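Local atomic coordinates of regulatory protein AsnC (Escherichia coli, PDB entry 2CG4), a protein that activates transcription of asnA, autoregulates its own gene and represses gidA expression post-transcriptionally, acting as a DNA-binding regulator of the Lrp/AsnC family. Residues A85-E97 against H104-I116. The protein carries 1 engineered substitution. Sequence-based numbering, arbitrary orientation.
With ASN (asparagine), chain C.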
ATOM      1  N   ALA A  85      -0.164  15.076 -20.180  1.00 36.05           N
ATOM      2  CA  ALA A  85      -0.896  15.296 -18.927  1.00 35.11           C
ATOM      3  C   ALA A  85      -0.615  16.668 -18.309  1.00 33.83           C
ATOM      4  O   ALA A  85      -1.541  17.428 -18.030  1.00 33.38           O
ATOM      5  CB  ALA A  85      -0.582  14.187 -17.925  1.00 36.60           C
ATOM      6  N   LEU A  86       0.659  16.979 -18.096  1.00 32.25           N
ATOM      7  CA  LEU A  86       1.056  18.280 -17.551  1.00 31.65           C
ATOM      8  C   LEU A  86       0.521  19.462 -18.366  1.00 31.69           C
ATOM      9  O   LEU A  86       0.023  20.436 -17.808  1.00 32.36           O
ATOM     10  CB  LEU A  86       2.581  18.365 -17.420  1.00 30.94           C
ATOM     11  CG  LEU A  86       3.188  19.626 -16.787  1.00 31.87           C
ATOM     12  CD1 LEU A  86       2.990  19.682 -15.258  1.00 25.33           C
ATOM     13  CD2 LEU A  86       4.666  19.742 -17.152  1.00 30.48           C
ATOM     14  N   ALA A  87       0.628  19.373 -19.688  1.00 32.47           N
ATOM     15  CA  ALA A  87       0.141  20.423 -20.585  1.00 31.33           C
ATOM     16  C   ALA A  87      -1.368  20.682 -20.452  1.00 31.80           C
ATOM     17  O   ALA A  87      -1.814  21.828 -20.511  1.00 32.27           O
ATOM     18  CB  ALA A  87       0.492  20.079 -22.006  1.00 31.75           C
ATOM     19  N   LYS A  88      -2.149  19.617 -20.280  1.00 31.74           N
ATOM     20  CA  LYS A  88      -3.577  19.738 -19.991  1.00 31.92           C
ATOM     21  C   LYS A  88      -3.862  20.315 -18.601  1.00 32.59           C
ATOM     22  O   LYS A  88      -4.816  21.080 -18.426  1.00 32.69           O
ATOM     23  CB  LYS A  88      -4.276  18.383 -20.106  1.00 31.90           C
ATOM     24  CG  LYS A  88      -3.821  17.512 -21.245  1.00 33.47           C
ATOM     25  CD  LYS A  88      -4.885  17.362 -22.302  1.00 34.50           C
ATOM     26  CE  LYS A  88      -4.367  16.529 -23.467  1.00 35.47           C
ATOM     27  NZ  LYS A  88      -4.773  15.103 -23.355  1.00 34.18           N
ATOM     28  N   LEU A  89      -3.065  19.927 -17.608  1.00 32.69           N
ATOM     29  CA  LEU A  89      -3.316  20.370 -16.238  1.00 32.10           C
ATOM     30  C   LEU A  89      -3.079  21.855 -16.134  1.00 32.73           C
ATOM     31  O   LEU A  89      -3.824  22.554 -15.454  1.00 34.17           O
ATOM     32  CB  LEU A  89      -2.437  19.628 -15.231  1.00 31.79           C
ATOM     33  CG  LEU A  89      -2.845  18.194 -14.871  1.00 33.36           C
ATOM     34  CD1 LEU A  89      -1.676  17.482 -14.227  1.00 31.87           C
ATOM     35  CD2 LEU A  89      -4.083  18.166 -13.961  1.00 32.16           C
ATOM     36  N   GLU A  90      -2.042  22.335 -16.817  1.00 33.45           N
ATOM     37  CA  GLU A  90      -1.553  23.696 -16.622  1.00 34.41           C
ATOM     38  C   GLU A  90      -2.568  24.733 -17.108  1.00 34.44           C
ATOM     39  O   GLU A  90      -2.597  25.856 -16.620  1.00 33.90           O
ATOM     40  CB  GLU A  90      -0.165  23.884 -17.269  1.00 33.03           C
ATOM     41  CG  GLU A  90      -0.113  24.853 -18.442  1.00 38.55           C
ATOM     42  CD  GLU A  90       0.080  26.304 -18.028  1.00 39.72           C
ATOM     43  OE1 GLU A  90       0.831  26.575 -17.067  1.00 42.64           O
ATOM     44  OE2 GLU A  90      -0.516  27.184 -18.674  1.00 41.14           O
ATOM     45  N   SER A  91      -3.416  24.336 -18.048  1.00 35.91           N
ATOM     46  CA  SER A  91      -4.531  25.180 -18.490  1.00 37.58           C
ATOM     47  C   SER A  91      -5.578  25.454 -17.400  1.00 37.54           C
ATOM     48  O   SER A  91      -6.477  26.274 -17.594  1.00 38.80           O
ATOM     49  CB  SER A  91      -5.210  24.570 -19.720  1.00 36.92           C
ATOM     50  OG  SER A  91      -4.247  24.054 -20.619  1.00 39.91           O
ATOM     51  N   LEU A  92      -5.465  24.779 -16.263  1.00 36.55           N
ATOM     52  CA  LEU A  92      -6.482  24.883 -15.222  1.00 36.20           C
ATOM     53  C   LEU A  92      -6.054  25.836 -14.118  1.00 36.49           C
ATOM     54  O   LEU A  92      -4.963  25.706 -13.568  1.00 36.90           O
ATOM     55  CB  LEU A  92      -6.809  23.504 -14.637  1.00 35.24           C
ATOM     56  CG  LEU A  92      -7.264  22.437 -15.638  1.00 35.93           C
ATOM     57  CD1 LEU A  92      -7.291  21.047 -15.012  1.00 31.66           C
ATOM     58  CD2 LEU A  92      -8.616  22.807 -16.234  1.00 34.02           C
ATOM     59  N   ASP A  93      -6.929  26.786 -13.791  1.00 37.02           N
ATOM     60  CA  ASP A  93      -6.611  27.843 -12.835  1.00 37.58           C
ATOM     61  C   ASP A  93      -6.647  27.365 -11.384  1.00 36.02           C
ATOM     62  O   ASP A  93      -6.068  27.995 -10.504  1.00 35.24           O
ATOM     63  CB  ASP A  93      -7.576  29.022 -13.005  1.00 39.69           C
ATOM     64  CG  ASP A  93      -7.369  29.765 -14.318  1.00 46.31           C
ATOM     65  OD1 ASP A  93      -6.246  29.692 -14.878  1.00 48.69           O
ATOM     66  OD2 ASP A  93      -8.336  30.417 -14.784  1.00 51.13           O
ATOM     67  N   GLU A  94      -7.345  26.259 -11.143  1.00 34.48           N
ATOM     68  CA  GLU A  94      -7.482  25.707  -9.798  1.00 33.03           C
ATOM     69  C   GLU A  94      -6.210  24.964  -9.371  1.00 31.50           C
ATOM     70  O   GLU A  94      -5.940  24.793  -8.170  1.00 30.53           O
ATOM     71  CB  GLU A  94      -8.712  24.792  -9.726  1.00 32.87           C
ATOM     72  CG  GLU A  94      -9.192  24.300 -11.088  1.00 36.57           C
ATOM     73  CD  GLU A  94     -10.186  25.239 -11.755  1.00 40.66           C
ATOM     74  OE1 GLU A  94     -10.956  25.899 -11.030  1.00 44.29           O
ATOM     75  OE2 GLU A  94     -10.211  25.308 -13.005  1.00 40.08           O
ATOM     76  N   VAL A  95      -5.429  24.549 -10.370  1.00 29.51           N
ATOM     77  CA  VAL A  95      -4.101  23.985 -10.160  1.00 26.64           C
ATOM     78  C   VAL A  95      -3.080  25.090  -9.970  1.00 26.98           C
ATOM     79  O   VAL A  95      -2.687  25.739 -10.950  1.00 27.34           O
ATOM     80  CB  VAL A  95      -3.640  23.178 -11.374  1.00 27.53           C
ATOM     81  CG1 VAL A  95      -2.277  22.574 -11.107  1.00 25.66           C
ATOM     82  CG2 VAL A  95      -4.675  22.107 -11.757  1.00 23.76           C
ATOM     83  N   THR A  96      -2.635  25.283  -8.726  1.00 23.15           N
ATOM     84  CA  THR A  96      -1.674  26.309  -8.399  1.00 23.17           C
ATOM     85  C   THR A  96      -0.212  25.827  -8.391  1.00 24.37           C
ATOM     86  O   THR A  96       0.717  26.634  -8.423  1.00 24.12           O
ATOM     87  CB  THR A  96      -1.984  26.941  -7.024  1.00 24.59           C
ATOM     88  OG1 THR A  96      -2.066  25.913  -6.031  1.00 22.97           O
ATOM     89  CG2 THR A  96      -3.298  27.716  -7.063  1.00 23.68           C
ATOM     90  N   GLU A  97       0.003  24.517  -8.324  1.00 23.31           N
ATOM     91  CA  GLU A  97       1.358  23.988  -8.209  1.00 21.53           C
ATOM     92  C   GLU A  97       1.353  22.617  -8.818  1.00 20.26           C
ATOM     93  O   GLU A  97       0.313  21.970  -8.876  1.00 20.24           O
ATOM     94  CB  GLU A  97       1.778  23.861  -6.738  1.00 20.16           C
ATOM     95  CG  GLU A  97       1.671  25.133  -5.937  1.00 22.21           C
ATOM     96  CD  GLU A  97       2.288  25.008  -4.538  1.00 25.88           C
ATOM     97  OE1 GLU A  97       2.590  23.873  -4.104  1.00 26.57           O
ATOM     98  OE2 GLU A  97       2.464  26.050  -3.867  1.00 33.32           O
ATOM     99  N   HIS A 104       5.035   7.210  -5.375  1.00 31.72           N
ATOM    100  CA  HIS A 104       4.003   6.464  -6.116  1.00 33.51           C
ATOM    101  C   HIS A 104       3.439   7.189  -7.340  1.00 32.35           C
ATOM    102  O   HIS A 104       3.075   6.553  -8.326  1.00 32.65           O
ATOM    103  CB  HIS A 104       2.833   6.063  -5.202  1.00 35.24           C
ATOM    104  CG  HIS A 104       3.205   5.091  -4.128  1.00 42.36           C
ATOM    105  ND1 HIS A 104       3.527   5.486  -2.847  1.00 49.63           N
ATOM    106  CD2 HIS A 104       3.312   3.740  -4.144  1.00 48.23           C
ATOM    107  CE1 HIS A 104       3.819   4.421  -2.120  1.00 50.96           C
ATOM    108  NE2 HIS A 104       3.697   3.349  -2.883  1.00 52.45           N
ATOM    109  N   TYR A 105       3.333   8.515  -7.252  1.00 30.74           N
ATOM    110  CA  TYR A 105       2.528   9.294  -8.181  1.00 26.72           C
ATOM    111  C   TYR A 105       3.390   9.747  -9.359  1.00 27.06           C
ATOM    112  O   TYR A 105       4.585   9.998  -9.184  1.00 25.84           O
ATOM    113  CB  TYR A 105       1.940  10.519  -7.476  1.00 25.53           C
ATOM    114  CG  TYR A 105       1.093  10.221  -6.258  1.00 23.24           C
ATOM    115  CD1 TYR A 105       1.436  10.724  -5.005  1.00 25.91           C
ATOM    116  CD2 TYR A 105      -0.051   9.444  -6.357  1.00 20.44           C
ATOM    117  CE1 TYR A 105       0.650  10.455  -3.882  1.00 24.97           C
ATOM    118  CE2 TYR A 105      -0.831   9.175  -5.260  1.00 22.17           C
ATOM    119  CZ  TYR A 105      -0.477   9.675  -4.020  1.00 24.89           C
ATOM    120  OH  TYR A 105      -1.268   9.389  -2.922  1.00 24.51           O
ATOM    121  N   SER A 106       2.780   9.856 -10.545  1.00 24.54           N
ATOM    122  CA  SER A 106       3.430  10.484 -11.700  1.00 24.18           C
ATOM    123  C   SER A 106       3.553  12.011 -11.565  1.00 24.01           C
ATOM    124  O   SER A 106       4.630  12.596 -11.785  1.00 20.95           O
ATOM    125  CB  SER A 106       2.678  10.148 -12.997  1.00 24.99           C
ATOM    126  OG  SER A 106       2.129   8.830 -12.983  1.00 28.65           O
ATOM    127  N   ILE A 107       2.438  12.652 -11.227  1.00 24.02           N
ATOM    128  CA  ILE A 107       2.411  14.088 -10.941  1.00 24.30           C
ATOM    129  C   ILE A 107       1.779  14.313  -9.571  1.00 24.68           C
ATOM    130  O   ILE A 107       0.859  13.593  -9.183  1.00 25.24           O
ATOM    131  CB  ILE A 107       1.617  14.864 -12.006  1.00 24.40           C
ATOM    132  CG1 ILE A 107       1.830  14.240 -13.395  1.00 24.68           C
ATOM    133  CG2 ILE A 107       2.021  16.337 -12.002  1.00 25.32           C
ATOM    134  CD1 ILE A 107       1.054  14.887 -14.497  1.00 22.35           C
ATOM    135  N   PHE A 108       2.295  15.286  -8.832  1.00 23.08           N
ATOM    136  CA  PHE A 108       1.714  15.679  -7.561  1.00 23.49           C
ATOM    137  C   PHE A 108       1.364  17.168  -7.672  1.00 23.60           C
ATOM    138  O   PHE A 108       2.228  17.986  -7.963  1.00 25.51           O
ATOM    139  CB  PHE A 108       2.728  15.418  -6.432  1.00 23.66           C
ATOM    140  CG  PHE A 108       2.154  15.517  -5.044  1.00 24.36           C
ATOM    141  CD1 PHE A 108       1.122  14.678  -4.636  1.00 27.47           C
ATOM    142  CD2 PHE A 108       2.668  16.429  -4.133  1.00 29.98           C
ATOM    143  CE1 PHE A 108       0.591  14.757  -3.354  1.00 22.54           C
ATOM    144  CE2 PHE A 108       2.148  16.517  -2.838  1.00 28.65           C
ATOM    145  CZ  PHE A 108       1.103  15.677  -2.454  1.00 27.32           C
ATOM    146  N   ILE A 109       0.099  17.511  -7.475  1.00 22.67           N
ATOM    147  CA  ILE A 109      -0.378  18.860  -7.732  1.00 22.09           C
ATOM    148  C   ILE A 109      -1.128  19.379  -6.523  1.00 23.25           C
ATOM    149  O   ILE A 109      -1.661  18.603  -5.741  1.00 22.62           O
ATOM    150  CB  ILE A 109      -1.319  18.947  -8.979  1.00 21.17           C
ATOM    151  CG1 ILE A 109      -2.670  18.303  -8.679  1.00 21.88           C
ATOM    152  CG2 ILE A 109      -0.664  18.319 -10.217  1.00 17.86           C
ATOM    153  CD1 ILE A 109      -3.633  18.255  -9.881  1.00 21.89           C
ATOM    154  N   LYS A 110      -1.145  20.700  -6.376  1.00 24.75           N
ATOM    155  CA  LYS A 110      -2.066  21.373  -5.470  1.00 26.04           C
ATOM    156  C   LYS A 110      -3.213  21.979  -6.253  1.00 27.64           C
ATOM    157  O   LYS A 110      -2.985  22.648  -7.260  1.00 27.82           O
ATOM    158  CB  LYS A 110      -1.346  22.477  -4.716  1.00 25.02           C
ATOM    159  CG  LYS A 110      -1.792  22.627  -3.298  1.00 24.14           C
ATOM    160  CD  LYS A 110      -1.340  23.956  -2.755  1.00 23.91           C
ATOM    161  CE  LYS A 110      -1.468  24.008  -1.232  1.00 26.49           C
ATOM    162  NZ  LYS A 110      -0.845  25.263  -0.718  1.00 23.82           N
ATOM    163  N   VAL A 111      -4.445  21.728  -5.811  1.00 29.05           N
ATOM    164  CA  VAL A 111      -5.563  22.517  -6.292  1.00 30.71           C
ATOM    165  C   VAL A 111      -6.279  23.228  -5.157  1.00 32.02           C
ATOM    166  O   VAL A 111      -6.449  22.681  -4.070  1.00 32.57           O
ATOM    167  CB  VAL A 111      -6.525  21.710  -7.213  1.00 30.53           C
ATOM    168  CG1 VAL A 111      -5.885  20.402  -7.634  1.00 32.25           C
ATOM    169  CG2 VAL A 111      -7.882  21.496  -6.570  1.00 29.68           C
ATOM    170  N   MET A 112      -6.658  24.474  -5.427  1.00 33.36           N
ATOM    171  CA  MET A 112      -7.287  25.355  -4.454  1.00 33.47           C
ATOM    172  C   MET A 112      -8.730  25.591  -4.857  1.00 33.87           C
ATOM    173  O   MET A 112      -8.997  26.112  -5.943  1.00 34.14           O
ATOM    174  CB  MET A 112      -6.548  26.688  -4.426  1.00 33.89           C
ATOM    175  CG  MET A 112      -5.150  26.606  -3.850  1.00 35.87           C
ATOM    176  SD  MET A 112      -5.183  26.118  -2.121  1.00 38.53           S
ATOM    177  CE  MET A 112      -5.938  27.552  -1.369  1.00 38.26           C
ATOM    178  N   CYS A 113      -9.661  25.192  -3.997  1.00 35.09           N
ATOM    179  CA  CYS A 113     -11.089  25.258  -4.325  1.00 36.36           C
ATOM    180  C   CYS A 113     -11.902  25.940  -3.231  1.00 36.52           C
ATOM    181  O   CYS A 113     -11.474  26.022  -2.084  1.00 37.42           O
ATOM    182  CB  CYS A 113     -11.638  23.859  -4.596  1.00 35.81           C
ATOM    183  SG  CYS A 113     -11.320  23.272  -6.267  1.00 39.26           S
ATOM    184  N   ARG A 114     -13.086  26.418  -3.587  1.00 38.06           N
ATOM    185  CA  ARG A 114     -13.953  27.094  -2.630  1.00 39.12           C
ATOM    186  C   ARG A 114     -14.747  26.143  -1.734  1.00 38.88           C
ATOM    187  O   ARG A 114     -14.912  26.404  -0.534  1.00 38.58           O
ATOM    188  CB  ARG A 114     -14.895  28.053  -3.349  1.00 39.81           C
ATOM    189  CG  ARG A 114     -14.282  29.410  -3.623  1.00 42.73           C
ATOM    190  CD  ARG A 114     -15.187  30.243  -4.513  1.00 46.82           C
ATOM    191  NE  ARG A 114     -14.411  31.092  -5.411  1.00 52.39           N
ATOM    192  CZ  ARG A 114     -13.777  32.195  -5.023  1.00 55.83           C
ATOM    193  NH1 ARG A 114     -13.830  32.576  -3.750  1.00 54.71           N
ATOM    194  NH2 ARG A 114     -13.085  32.914  -5.903  1.00 57.47           N
ATOM    195  N   SER A 115     -15.230  25.042  -2.307  1.00 38.32           N
ATOM    196  CA  SER A 115     -16.042  24.081  -1.553  1.00 37.99           C
ATOM    197  C   SER A 115     -15.812  22.660  -2.048  1.00 38.25           C
ATOM    198  O   SER A 115     -15.238  22.460  -3.122  1.00 38.00           O
ATOM    199  CB  SER A 115     -17.524  24.427  -1.690  1.00 37.86           C
ATOM    200  OG  SER A 115     -17.952  24.245  -3.034  1.00 38.37           O
ATOM    201  N   ILE A 116     -16.274  21.667  -1.289  1.00 38.79           N
ATOM    202  CA  ILE A 116     -16.168  20.294  -1.771  1.00 39.37           C
ATOM    203  C   ILE A 116     -17.069  20.049  -2.983  1.00 38.65           C
ATOM    204  O   ILE A 116     -16.815  19.147  -3.768  1.00 38.04           O
ATOM    205  CB  ILE A 116     -16.369  19.200  -0.672  1.00 39.86           C
ATOM    206  CG1 ILE A 116     -17.806  18.690  -0.650  1.00 42.73           C
ATOM    207  CG2 ILE A 116     -15.908  19.673   0.708  1.00 42.39           C
ATOM    208  CD1 ILE A 116     -17.892  17.200  -0.429  1.00 45.24           C
TER
HETATM  209  N   ASN C1153       7.102   8.405  -9.284  1.00 33.04           N
HETATM  210  CA  ASN C1153       8.257   8.319 -10.225  1.00 32.27           C
HETATM  211  C   ASN C1153       9.455   7.647  -9.611  1.00 31.97           C
HETATM  212  O   ASN C1153       9.802   7.886  -8.448  1.00 32.82           O
HETATM  213  CB  ASN C1153       8.647   9.695 -10.734  1.00 31.20           C
HETATM  214  CG  ASN C1153       7.592  10.288 -11.617  1.00 31.38           C
HETATM  215  OD1 ASN C1153       7.208   9.699 -12.629  1.00 29.42           O
HETATM  216  ND2 ASN C1153       7.096  11.450 -11.234  1.00 33.29           N
HETATM  217  OXT ASN C1153      10.072   6.832 -10.285  1.00 31.44           O
HETATM  218  O   HOH W   1      -7.090  28.223  -7.375  1.00 48.00           O
HETATM  219  O   HOH W   2     -10.744  27.793  -8.192  1.00 41.85           O
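Two hydrogens converge on Glu94 O: the amide of Met112 donates to it at 2.9 Å, in the carbonyl plane, and the alpha hydrogen of Val111 adds a CH···O contact, with CA 3.0 Å from the oxygen. Lys110 O accepts a hydrogen bond from Thr96 N at 3.0 Å, tilted from the carbonyl plane, and the CA-H of Val95. The antiparallel pairing of 95-101 with 107-113 then slips by one residue, a beta bulge between Val95–Val111 and Glu97–Lys110. Beyond the slip, Lys110 N hydrogen-bonds Glu97 O at 3.2 Å from well above the carbonyl plane. Just before strand 107-113, the carbonyls of Tyr105 and Ser106 accept hydrogen bonds from N and ND2 of the bound asparagine.

On one face, helix 82-90 packs over the sheet: Leu89 and Ile107 meet tip to tip, CD1 to CD1 at 3.8 Å, and Leu89 CD2 slants across to Ile109 CD1. Extended beyond CG1 (chi2 178°), Ile107 also brings CD1 against Ala85 CB. On the other, Glu97 and Lys110 run side by side, Glu97 OE2 4.6 Å from Lys110 NZ; Tyr99 OH bonds Glu97 OE1, while Tyr99 OH of a neighbouring subunit bonds Lys110 NZ. The opposite charges probably still stabilise each other, and this mixed face, with Phe108, helps join the subunits, whereas the apolar face contributes to the ligand-binding domain's core.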